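Local structure of histidine-rich glycoprotein (Oryctolagus cuniculus, 4CCV) at residues S34-V40 with F58-S64; F14-A18 with Y54-F58; F76-S82 with P93-S99. The protein binds heparin, heparan sulfate, heme, plasminogen, thrombospondin and divalent metal ions in plasma, acting as an adapter in coagulation, fibrinolysis and angiogenesis. One frame throughout, in Å; residues are numbered along the deposited sequence.

How the interactions relate
All three contacts lie in the second cystatin domain, where one helix packs on an antiparallel sheet. Interactions 1 and 3 pair neighbouring strands of that sheet. Interaction 2 sets the start of helix 15-27 on strand 51-62. Interactions 1 and 2 share Phe-58, with centres about 12 Å apart. Arg-15 NH2 also reaches Asp-38 O at 2.9 Å. Interactions 2 and 3 (centres about 8 Å apart) share the salt bridge Asp-57 OD1 to Arg-78 NE, 2.7 Å. Interactions 1 and 3 (about 16 Å) meet at Phe-58 O to Cys-77 N, 2.8 Å, a probable hydrogen bond. Glutathione and the glycan are attached within interaction 1; nearest atoms of glutathione and the Phe-58 side chain are about 11 Å apart.

Interaction 1: S34-V40 with F58-S64; sequences SFRVDRV and FSVRNCS. With NAG (2-acetamido-2-deoxy-beta-D-glucopyranose), chain B; GSH (glutathione), chain C.
Asn-62 lies over one face of the Phe-35 ring. Its CA sits 3.7 Å from the ring centroid, a CH-pi contact almost on the ring normal. Val-60 CG2 meets the same ring at its edge. The Asn-62 side chain runs anti to the backbone N (chi1 -176°), and its ND2 carries the N-linked sugar. Ser-64 OG donates a hydrogen bond to Asn-62 OD1, which ties down the amide oxygen. These strands form the hairpin 35-47/51-62 of the cystatin fold, with a beta bulge between Val-37 and Val-40. At the bulge Ser-59 OG accepts Arg-39 N at 3.0 Å and also bonds Glu-41. Arg-36 and Arg-61 are a hydrogen-bonded pair, with Arg-61 N to Arg-36 O at 2.9 Å. On their side of the sheet Cys-63 SG is disulfide-linked to glutathione. The extended Arg-36 chain passes this sulfur, CD to SG 3.6 Å. Its NH1 then bonds glutathione OE1 at 2.9 Å, in the guanidinium plane. Arg-61 bends at chi2 (-57°) and lies beside Asp-38. Its NE makes a salt bridge to Asp-38 OD2 at 3.1 Å, meeting the oxygen from above the carboxylate plane. Arg-61 NH1 is hydrogen-bonded to Ala-73 O.

Interaction 2: F14-A18 with Y54-F58; sequences FRKSA and YYVDF
Ala-18 places its methyl over one face of the Phe-58 ring. This is a CH-pi contact, with CB 3.8 Å from the centroid and 15° off the ring normal. The methyl is offset toward the rim, nearest CG and CD1. Phe-58 has chi1 64°, with CG between the backbone N and the carbonyl carbon. This turn presents the ring face to the helix. The aromatic pair is Phe-14 with Tyr-54. Their centroids are 5.3 Å apart and the planes meet at 38°, an oblique pair. Phe-14 CE1 comes within 3.6 Å of Tyr-54 CD2. Val-56 makes the apolar contacts between these two pairs. Its CG2 touches Phe-14 CD1 at 3.8 Å, while CG1 is more loosely placed, 4.4 Å from Ala-18 CB. Tyr-54, Val-56 and Phe-58 all point toward segment 14-18, at the start of helix 15-27. In the cystatin fold this helix lies across the concave face of the sheet. Ile-8 and Leu-90 also pack on Phe-14, and Leu-81 of the next strand touches Val-56. Side chain meets side chain through carbon alone. No hydrogen bond joins the two segments, so the fit rests on shape and on exclusion of water.

Interaction 3: F76-S82 with P93-S99; sequences FCRADLS and PEDVIIS
The hairpin of strands 73-84 and 95-104 forms one edge of the cystatin sheet, and the disulfide Cys-77 to Cys-100 cross-links its two strands. Arg-78 and Ser-99 form a hydrogen-bonded pair, with Arg-78 N to Ser-99 O at 3.0 Å. Asp-80 and Ile-97 form the next, and Asp-80 N to Ile-97 O is short and nearly straight at 2.7 Å and 174°. Beyond it Ser-82 N bonds Asp-95 O at 3.0 Å, and Ser-82 O takes Glu-94 N at 2.8 Å. Glu-94 and Asp-95 thus both face Ser-82, a classic beta bulge where strand 95-104 begins. On the helix side of the sheet Leu-81 and Val-96 lie side by side, CD2 to CG2 3.6 Å. Leu-81 CB also lies 4.2 Å from Pro-93 CB. Ala-79 and Ile-98 share this face, and Ala-79 touches Ala-21 of helix 15-27. The other face is more polar. There Asp-80 runs alongside Ile-97, its CG anti to the backbone N (chi1 166°), and OD2 comes to 4.0 Å from Ile-97 CD1. Asp-80 OD1 is hydrogen-bonded to Asn-53 ND2. Asp-95 turns OD1 to the CB of Ser-82, 3.4 Å away. Arg-51 NH1 makes a salt bridge to Asp-95 OD2 and a hydrogen bond to Ser-82 OG, bridging the two side chains. The polar end of Arg-78 is taken by Asp-57.

Interaction 1: S34-V40 with F58-S64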
loop_
_atom_site.group_PDB
_atom_site.type_symbol
_atom_site.label_atom_id
_atom_site.label_comp_id
_atom_site.label_asym_id
_atom_site.label_seq_id
_atom_site.Cartn_x
_atom_site.Cartn_y
_atom_site.Cartn_z
ATOM N N SER A 34 0.091 -6.486 13.031
ATOM C CA SER A 34 -0.229 -7.791 12.466
ATOM C C SER A 34 -0.521 -7.748 10.954
ATOM O O SER A 34 -0.924 -8.754 10.367
ATOM C CB SER A 34 -1.481 -8.369 13.161
ATOM O OG SER A 34 -2.627 -7.646 12.696
ATOM N N PHE A 35 -0.380 -6.599 10.304
ATOM C CA PHE A 35 -0.925 -6.440 8.961
ATOM C C PHE A 35 -0.017 -7.083 7.871
ATOM O O PHE A 35 1.201 -7.152 8.030
ATOM C CB PHE A 35 -1.189 -4.953 8.648
ATOM C CG PHE A 35 -2.524 -4.424 9.119
ATOM C CD1 PHE A 35 -2.876 -4.412 10.456
ATOM C CD2 PHE A 35 -3.412 -3.890 8.210
ATOM C CE1 PHE A 35 -4.101 -3.911 10.884
ATOM C CE2 PHE A 35 -4.628 -3.349 8.615
ATOM C CZ PHE A 35 -4.988 -3.375 9.951
ATOM N N ARG A 36 -0.635 -7.571 6.797
ATOM C CA ARG A 36 0.092 -8.117 5.630
ATOM C C ARG A 36 -0.560 -7.663 4.339
ATOM O O ARG A 36 -1.724 -7.335 4.328
ATOM C CB ARG A 36 0.095 -9.621 5.682
ATOM C CG ARG A 36 0.718 -10.131 6.951
ATOM C CD ARG A 36 0.744 -11.639 6.852
ATOM N NE ARG A 36 1.396 -12.293 7.978
ATOM C CZ ARG A 36 1.471 -13.617 8.118
ATOM N NH1 ARG A 36 0.926 -14.428 7.204
ATOM N NH2 ARG A 36 2.095 -14.130 9.174
ATOM N N VAL A 37 0.235 -7.550 3.276
ATOM C CA VAL A 37 -0.247 -7.109 1.982
ATOM C C VAL A 37 -1.114 -8.204 1.432
ATOM O O VAL A 37 -0.721 -9.406 1.512
ATOM C CB VAL A 37 0.975 -6.883 1.001
ATOM C CG1 VAL A 37 0.481 -6.661 -0.422
ATOM C CG2 VAL A 37 1.731 -5.681 1.542
ATOM N N ASP A 38 -2.271 -7.803 0.892
ATOM C CA ASP A 38 -3.187 -8.729 0.245
ATOM C C ASP A 38 -2.756 -8.737 -1.254
ATOM O O ASP A 38 -2.049 -9.675 -1.667
ATOM C CB ASP A 38 -4.649 -8.327 0.476
ATOM C CG ASP A 38 -5.629 -9.428 0.062
ATOM O OD1 ASP A 38 -5.195 -10.378 -0.648
ATOM O OD2 ASP A 38 -6.828 -9.337 0.443
ATOM N N ARG A 39 -3.153 -7.733 -2.048
ATOM C CA ARG A 39 -2.842 -7.690 -3.501
ATOM C C ARG A 39 -2.320 -6.293 -3.814
ATOM O O ARG A 39 -2.814 -5.305 -3.222
ATOM C CB ARG A 39 -4.076 -7.851 -4.386
ATOM C CG ARG A 39 -4.750 -9.193 -4.316
ATOM C CD ARG A 39 -5.958 -9.340 -5.225
ATOM N NE ARG A 39 -6.618 -10.611 -4.842
ATOM C CZ ARG A 39 -7.820 -10.722 -4.229
ATOM N NH1 ARG A 39 -8.587 -9.664 -4.000
ATOM N NH2 ARG A 39 -8.307 -11.920 -3.900
ATOM N N VAL A 40 -1.375 -6.196 -4.748
ATOM C CA VAL A 40 -1.049 -4.925 -5.379
ATOM C C VAL A 40 -2.159 -4.636 -6.363
ATOM O O VAL A 40 -2.421 -5.476 -7.223
ATOM C CB VAL A 40 0.337 -4.983 -6.078
ATOM C CG1 VAL A 40 0.654 -3.653 -6.738
ATOM C CG2 VAL A 40 1.412 -5.242 -5.055
ATOM N N PHE A 58 -2.241 -0.692 -2.829
ATOM C CA PHE A 58 -2.285 -2.082 -2.382
ATOM C C PHE A 58 -3.305 -2.320 -1.288
ATOM O O PHE A 58 -3.645 -1.386 -0.541
ATOM C CB PHE A 58 -0.875 -2.650 -2.045
ATOM C CG PHE A 58 -0.167 -2.003 -0.919
ATOM C CD1 PHE A 58 0.604 -0.867 -1.126
ATOM C CD2 PHE A 58 -0.202 -2.543 0.346
ATOM C CE1 PHE A 58 1.325 -0.311 -0.091
ATOM C CE2 PHE A 58 0.484 -1.969 1.397
ATOM C CZ PHE A 58 1.293 -0.866 1.158
ATOM N N SER A 59 -3.862 -3.551 -1.252
ATOM C CA SER A 59 -4.780 -3.938 -0.208
ATOM C C SER A 59 -3.980 -4.607 0.879
ATOM O O SER A 59 -2.910 -5.166 0.607
ATOM C CB SER A 59 -5.887 -4.877 -0.714
ATOM O OG SER A 59 -5.368 -5.825 -1.585
ATOM N N VAL A 60 -4.498 -4.503 2.102
ATOM C CA VAL A 60 -3.933 -5.127 3.284
ATOM C C VAL A 60 -4.990 -5.883 4.106
ATOM O O VAL A 60 -6.159 -5.590 3.985
ATOM C CB VAL A 60 -3.201 -4.085 4.163
ATOM C CG1 VAL A 60 -2.000 -3.513 3.383
ATOM C CG2 VAL A 60 -4.132 -2.955 4.677
ATOM N N ARG A 61 -4.547 -6.814 4.949
ATOM C CA ARG A 61 -5.402 -7.502 5.904
ATOM C C ARG A 61 -4.837 -7.378 7.308
ATOM O O ARG A 61 -3.631 -7.416 7.521
ATOM C CB ARG A 61 -5.489 -9.001 5.580
ATOM C CG ARG A 61 -6.212 -9.321 4.291
ATOM C CD ARG A 61 -7.634 -8.765 4.277
ATOM N NE ARG A 61 -8.403 -9.317 3.152
ATOM C CZ ARG A 61 -9.710 -9.617 3.183
ATOM N NH1 ARG A 61 -10.410 -9.434 4.299
ATOM N NH2 ARG A 61 -10.306 -10.130 2.100
ATOM N N ASN A 62 -5.746 -7.259 8.266
ATOM C CA ASN A 62 -5.408 -7.215 9.675
ATOM C C ASN A 62 -5.378 -8.633 10.192
ATOM O O ASN A 62 -6.442 -9.192 10.555
ATOM C CB ASN A 62 -6.482 -6.416 10.426
ATOM C CG ASN A 62 -6.160 -6.245 11.880
ATOM O OD1 ASN A 62 -5.398 -7.013 12.449
ATOM N ND2 ASN A 62 -6.752 -5.241 12.504
ATOM N N CYS A 63 -4.197 -9.242 10.216
ATOM C CA CYS A 63 -4.152 -10.685 10.506
ATOM C C CYS A 63 -4.530 -11.035 11.939
ATOM O O CYS A 63 -4.831 -12.213 12.226
ATOM C CB CYS A 63 -2.808 -11.307 10.155
ATOM S SG CYS A 63 -2.468 -11.088 8.380
ATOM N N SER A 64 -4.533 -10.070 12.858
ATOM C CA SER A 64 -4.973 -10.435 14.202
ATOM C C SER A 64 -6.494 -10.755 14.182
ATOM O O SER A 64 -6.996 -11.569 15.004
ATOM C CB SER A 64 -4.605 -9.395 15.237
ATOM O OG SER A 64 -5.484 -8.318 15.208
HETATM C C1 NAG B . -6.512 -4.972 13.895
HETATM C C2 NAG B . -6.707 -3.532 14.294
HETATM C C3 NAG B . -6.401 -3.451 15.777
HETATM C C4 NAG B . -7.181 -4.421 16.625
HETATM C C5 NAG B . -7.067 -5.851 16.120
HETATM C C6 NAG B . -8.110 -6.785 16.798
HETATM C C7 NAG B . -6.138 -1.526 12.939
HETATM C C8 NAG B . -5.061 -0.610 12.361
HETATM N N2 NAG B . -5.788 -2.593 13.652
HETATM O O3 NAG B . -6.671 -2.156 16.184
HETATM O O4 NAG B . -6.549 -4.405 17.873
HETATM O O5 NAG B . -7.251 -5.885 14.707
HETATM O O6 NAG B . -9.389 -6.167 16.598
HETATM O O7 NAG B . -7.292 -1.267 12.660
HETATM N N1 GSH C . -5.674 -12.914 2.646
HETATM C CA1 GSH C . -4.417 -13.433 2.158
HETATM C C1 GSH C . -4.464 -14.951 2.290
HETATM O O11 GSH C . -5.418 -15.551 1.718
HETATM O O12 GSH C . -3.633 -15.609 2.938
HETATM C CB1 GSH C . -3.385 -12.580 2.886
HETATM C CG1 GSH C . -2.132 -13.346 3.271
HETATM C CD1 GSH C . -2.139 -13.854 4.695
HETATM O OE1 GSH C . -1.064 -14.171 5.105
HETATM N N2 GSH C . -3.212 -13.949 5.527
HETATM C CA2 GSH C . -2.992 -14.421 6.902
HETATM C C2 GSH C . -2.763 -15.915 7.070
HETATM O O2 GSH C . -2.259 -16.284 8.129
HETATM C CB2 GSH C . -4.145 -13.964 7.775
HETATM S SG2 GSH C . -4.330 -12.167 7.519
HETATM N N3 GSH C . -3.169 -16.753 6.091
HETATM C CA3 GSH C . -3.227 -18.223 6.187
HETATM C C3 GSH C . -1.969 -18.862 6.739
HETATM O O31 GSH C . -0.889 -18.661 6.135
HETATM O O32 GSH C . -2.055 -19.559 7.784
#

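Interaction 2: F14-A18 with Y54-F58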
loop_
_atom_site.group_PDB
_atom_site.type_symbol
_atom_site.label_atom_id
_atom_site.label_comp_id
_atom_site.label_asym_id
_atom_site.label_seq_id
_atom_site.Cartn_x
_atom_site.Cartn_y
_atom_site.Cartn_z
ATOM N N PHE A 14 6.181 -4.842 -8.064
ATOM C CA PHE A 14 5.994 -3.833 -7.025
ATOM C C PHE A 14 5.574 -4.483 -5.723
ATOM O O PHE A 14 5.413 -3.800 -4.728
ATOM C CB PHE A 14 5.020 -2.772 -7.510
ATOM C CG PHE A 14 5.620 -1.913 -8.576
ATOM C CD1 PHE A 14 6.375 -0.802 -8.237
ATOM C CD2 PHE A 14 5.529 -2.280 -9.896
ATOM C CE1 PHE A 14 6.958 -0.019 -9.232
ATOM C CE2 PHE A 14 6.151 -1.542 -10.892
ATOM C CZ PHE A 14 6.871 -0.408 -10.561
ATOM N N ARG A 15 5.455 -5.808 -5.712
ATOM C CA ARG A 15 4.989 -6.476 -4.517
ATOM C C ARG A 15 5.936 -6.318 -3.354
ATOM O O ARG A 15 5.519 -6.030 -2.244
ATOM C CB ARG A 15 4.688 -7.979 -4.726
ATOM C CG ARG A 15 3.883 -8.455 -3.523
ATOM C CD ARG A 15 3.368 -9.891 -3.643
ATOM N NE ARG A 15 2.603 -10.153 -2.424
ATOM C CZ ARG A 15 1.280 -10.100 -2.323
ATOM N NH1 ARG A 15 0.513 -9.863 -3.389
ATOM N NH2 ARG A 15 0.728 -10.331 -1.140
ATOM N N LYS A 16 7.224 -6.442 -3.618
ATOM C CA LYS A 16 8.211 -6.299 -2.573
ATOM C C LYS A 16 8.232 -4.863 -2.015
ATOM O O LYS A 16 8.492 -4.633 -0.807
ATOM C CB LYS A 16 9.560 -6.708 -3.165
ATOM C CG LYS A 16 10.772 -6.339 -2.353
ATOM C CD LYS A 16 12.090 -6.506 -3.156
ATOM C CE LYS A 16 12.208 -5.506 -4.345
ATOM N NZ LYS A 16 12.120 -4.031 -4.017
ATOM N N SER A 17 7.996 -3.908 -2.912
ATOM C CA SER A 17 7.943 -2.514 -2.529
ATOM C C SER A 17 6.755 -2.305 -1.546
ATOM O O SER A 17 6.845 -1.512 -0.576
ATOM C CB SER A 17 7.850 -1.622 -3.772
ATOM O OG SER A 17 9.046 -1.645 -4.600
ATOM N N ALA A 18 5.632 -2.939 -1.852
ATOM C CA ALA A 18 4.435 -2.846 -0.973
ATOM C C ALA A 18 4.723 -3.485 0.355
ATOM O O ALA A 18 4.388 -2.920 1.370
ATOM C CB ALA A 18 3.176 -3.507 -1.611
ATOM N N TYR A 54 6.546 6.458 -8.203
ATOM C CA TYR A 54 5.596 5.343 -8.414
ATOM C C TYR A 54 4.666 5.322 -7.249
ATOM O O TYR A 54 5.120 5.373 -6.118
ATOM C CB TYR A 54 6.288 3.963 -8.490
ATOM C CG TYR A 54 7.155 3.791 -9.698
ATOM C CD1 TYR A 54 8.450 4.272 -9.692
ATOM C CD2 TYR A 54 6.675 3.197 -10.856
ATOM C CE1 TYR A 54 9.269 4.148 -10.804
ATOM C CE2 TYR A 54 7.472 3.077 -11.990
ATOM C CZ TYR A 54 8.788 3.537 -11.944
ATOM O OH TYR A 54 9.621 3.470 -13.021
ATOM N N TYR A 55 3.371 5.260 -7.534
ATOM C CA TYR A 55 2.325 5.239 -6.520
ATOM C C TYR A 55 1.763 3.841 -6.556
ATOM O O TYR A 55 1.171 3.401 -7.564
ATOM C CB TYR A 55 1.256 6.324 -6.760
ATOM C CG TYR A 55 1.881 7.721 -6.688
ATOM C CD1 TYR A 55 2.017 8.393 -5.475
ATOM C CD2 TYR A 55 2.336 8.365 -7.824
ATOM C CE1 TYR A 55 2.588 9.674 -5.421
ATOM C CE2 TYR A 55 2.930 9.632 -7.768
ATOM C CZ TYR A 55 3.025 10.292 -6.568
ATOM O OH TYR A 55 3.655 11.548 -6.496
ATOM N N VAL A 56 2.105 3.086 -5.519
ATOM C CA VAL A 56 1.778 1.677 -5.466
ATOM C C VAL A 56 0.575 1.577 -4.564
ATOM O O VAL A 56 0.727 1.835 -3.379
ATOM C CB VAL A 56 2.913 0.858 -4.867
ATOM C CG1 VAL A 56 2.534 -0.621 -4.805
ATOM C CG2 VAL A 56 4.161 1.015 -5.719
ATOM N N ASP A 57 -0.586 1.185 -5.117
ATOM C CA ASP A 57 -1.870 1.102 -4.389
ATOM C C ASP A 57 -2.075 -0.368 -4.097
ATOM O O ASP A 57 -2.031 -1.175 -5.014
ATOM C CB ASP A 57 -3.074 1.590 -5.214
ATOM C CG ASP A 57 -3.007 3.084 -5.562
ATOM O OD1 ASP A 57 -2.338 3.766 -4.801
ATOM O OD2 ASP A 57 -3.565 3.565 -6.575
ATOM N N PHE A 58 -2.241 -0.692 -2.829
ATOM C CA PHE A 58 -2.285 -2.082 -2.382
ATOM C C PHE A 58 -3.305 -2.320 -1.288
ATOM O O PHE A 58 -3.645 -1.386 -0.541
ATOM C CB PHE A 58 -0.875 -2.650 -2.045
ATOM C CG PHE A 58 -0.167 -2.003 -0.919
ATOM C CD1 PHE A 58 0.604 -0.867 -1.126
ATOM C CD2 PHE A 58 -0.202 -2.543 0.346
ATOM C CE1 PHE A 58 1.325 -0.311 -0.091
ATOM C CE2 PHE A 58 0.484 -1.969 1.397
ATOM C CZ PHE A 58 1.293 -0.866 1.158
#

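Interaction 3: F76-S82 with P93-S99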
loop_
_atom_site.group_PDB
_atom_site.type_symbol
_atom_site.label_atom_id
_atom_site.label_comp_id
_atom_site.label_asym_id
_atom_site.label_seq_id
_atom_site.Cartn_x
_atom_site.Cartn_y
_atom_site.Cartn_z
ATOM N N PHE A 76 -6.777 -0.169 2.535
ATOM C CA PHE A 76 -6.076 0.207 1.320
ATOM C C PHE A 76 -4.904 1.086 1.751
ATOM O O PHE A 76 -5.092 1.933 2.631
ATOM C CB PHE A 76 -7.039 1.024 0.405
ATOM C CG PHE A 76 -7.931 0.213 -0.488
ATOM C CD1 PHE A 76 -7.432 -0.812 -1.270
ATOM C CD2 PHE A 76 -9.308 0.509 -0.590
ATOM C CE1 PHE A 76 -8.243 -1.535 -2.094
ATOM C CE2 PHE A 76 -10.116 -0.209 -1.459
ATOM C CZ PHE A 76 -9.593 -1.263 -2.188
ATOM N N CYS A 77 -3.731 0.926 1.103
ATOM C CA CYS A 77 -2.582 1.772 1.295
ATOM C C CYS A 77 -2.116 2.297 -0.048
ATOM O O CYS A 77 -2.314 1.672 -1.098
ATOM C CB CYS A 77 -1.413 1.056 1.973
ATOM S SG CYS A 77 -1.790 0.269 3.555
ATOM N N ARG A 78 -1.495 3.475 0.004
ATOM C CA ARG A 78 -0.739 3.991 -1.120
ATOM C C ARG A 78 0.662 4.286 -0.613
ATOM O O ARG A 78 0.814 4.993 0.369
ATOM C CB ARG A 78 -1.356 5.286 -1.695
ATOM C CG ARG A 78 -0.444 5.957 -2.716
ATOM C CD ARG A 78 -1.090 7.056 -3.548
ATOM N NE ARG A 78 -1.915 6.437 -4.580
ATOM C CZ ARG A 78 -2.544 7.104 -5.542
ATOM N NH1 ARG A 78 -2.512 8.432 -5.589
ATOM N NH2 ARG A 78 -3.274 6.449 -6.439
ATOM N N ALA A 79 1.657 3.760 -1.318
ATOM C CA ALA A 79 3.046 4.078 -1.111
ATOM C C ALA A 79 3.551 4.895 -2.277
ATOM O O ALA A 79 3.521 4.478 -3.438
ATOM C CB ALA A 79 3.893 2.816 -0.946
ATOM N N ASP A 80 4.123 6.025 -1.948
ATOM C CA ASP A 80 4.705 6.890 -2.946
ATOM C C ASP A 80 6.195 6.618 -2.920
ATOM O O ASP A 80 6.866 7.051 -1.976
ATOM C CB ASP A 80 4.430 8.353 -2.633
ATOM C CG ASP A 80 5.314 9.322 -3.466
ATOM O OD1 ASP A 80 6.028 8.910 -4.441
ATOM O OD2 ASP A 80 5.325 10.510 -3.109
ATOM N N LEU A 81 6.735 5.981 -3.950
ATOM C CA LEU A 81 8.197 5.729 -4.009
ATOM C C LEU A 81 8.846 6.733 -4.972
ATOM O O LEU A 81 8.462 6.846 -6.142
ATOM C CB LEU A 81 8.496 4.323 -4.509
ATOM C CG LEU A 81 7.591 3.217 -3.916
ATOM C CD1 LEU A 81 7.539 1.947 -4.783
ATOM C CD2 LEU A 81 8.065 2.866 -2.557
ATOM N N SER A 82 9.780 7.496 -4.443
ATOM C CA SER A 82 10.429 8.512 -5.209
ATOM C C SER A 82 11.848 8.084 -5.569
ATOM O O SER A 82 12.665 7.764 -4.700
ATOM C CB SER A 82 10.453 9.802 -4.391
ATOM O OG SER A 82 10.991 10.819 -5.168
ATOM N N PRO A 93 14.525 3.389 -3.508
ATOM C CA PRO A 93 13.987 4.751 -3.559
ATOM C C PRO A 93 14.684 5.721 -2.624
ATOM O O PRO A 93 15.181 5.327 -1.567
ATOM C CB PRO A 93 12.507 4.562 -3.205
ATOM C CG PRO A 93 12.469 3.340 -2.391
ATOM C CD PRO A 93 13.538 2.410 -2.994
ATOM N N GLU A 94 14.784 6.977 -3.057
ATOM C CA GLU A 94 15.405 8.018 -2.244
ATOM C C GLU A 94 14.578 8.253 -1.007
ATOM O O GLU A 94 15.114 8.574 0.059
ATOM C CB GLU A 94 15.436 9.331 -2.994
ATOM C CG GLU A 94 16.221 9.278 -4.294
ATOM C CD GLU A 94 17.705 8.983 -4.075
ATOM O OE1 GLU A 94 18.312 9.702 -3.240
ATOM O OE2 GLU A 94 18.256 8.039 -4.721
ATOM N N ASP A 95 13.263 8.189 -1.188
ATOM C CA ASP A 95 12.321 8.258 -0.084
ATOM C C ASP A 95 10.953 7.665 -0.389
ATOM O O ASP A 95 10.607 7.450 -1.525
ATOM C CB ASP A 95 12.158 9.691 0.447
ATOM C CG ASP A 95 11.681 10.647 -0.594
ATOM O OD1 ASP A 95 10.584 10.436 -1.097
ATOM O OD2 ASP A 95 12.406 11.622 -0.931
ATOM N N VAL A 96 10.176 7.421 0.671
ATOM C CA VAL A 96 8.895 6.744 0.563
ATOM C C VAL A 96 7.913 7.433 1.506
ATOM O O VAL A 96 8.267 7.761 2.649
ATOM C CB VAL A 96 9.049 5.262 0.930
ATOM C CG1 VAL A 96 7.716 4.537 0.867
ATOM C CG2 VAL A 96 10.024 4.546 -0.009
ATOM N N ILE A 97 6.692 7.691 1.020
ATOM C CA ILE A 97 5.605 8.185 1.833
ATOM C C ILE A 97 4.443 7.189 1.760
ATOM O O ILE A 97 4.043 6.800 0.658
ATOM C CB ILE A 97 5.143 9.557 1.325
ATOM C CG1 ILE A 97 6.328 10.542 1.386
ATOM C CG2 ILE A 97 3.949 10.040 2.146
ATOM C CD1 ILE A 97 6.135 11.791 0.567
ATOM N N ILE A 98 3.953 6.753 2.930
ATOM C CA ILE A 98 2.853 5.798 2.983
ATOM C C ILE A 98 1.701 6.225 3.902
ATOM O O ILE A 98 1.898 6.689 5.047
ATOM C CB ILE A 98 3.357 4.392 3.351
ATOM C CG1 ILE A 98 2.205 3.460 3.755
ATOM C CG2 ILE A 98 4.399 4.424 4.442
ATOM C CD1 ILE A 98 2.656 2.047 3.582
ATOM N N SER A 99 0.514 6.089 3.369
ATOM C CA SER A 99 -0.730 6.195 4.116
ATOM C C SER A 99 -1.591 4.965 3.898
ATOM O O SER A 99 -1.583 4.388 2.826
ATOM C CB SER A 99 -1.522 7.437 3.639
ATOM O OG SER A 99 -0.813 8.535 4.158
#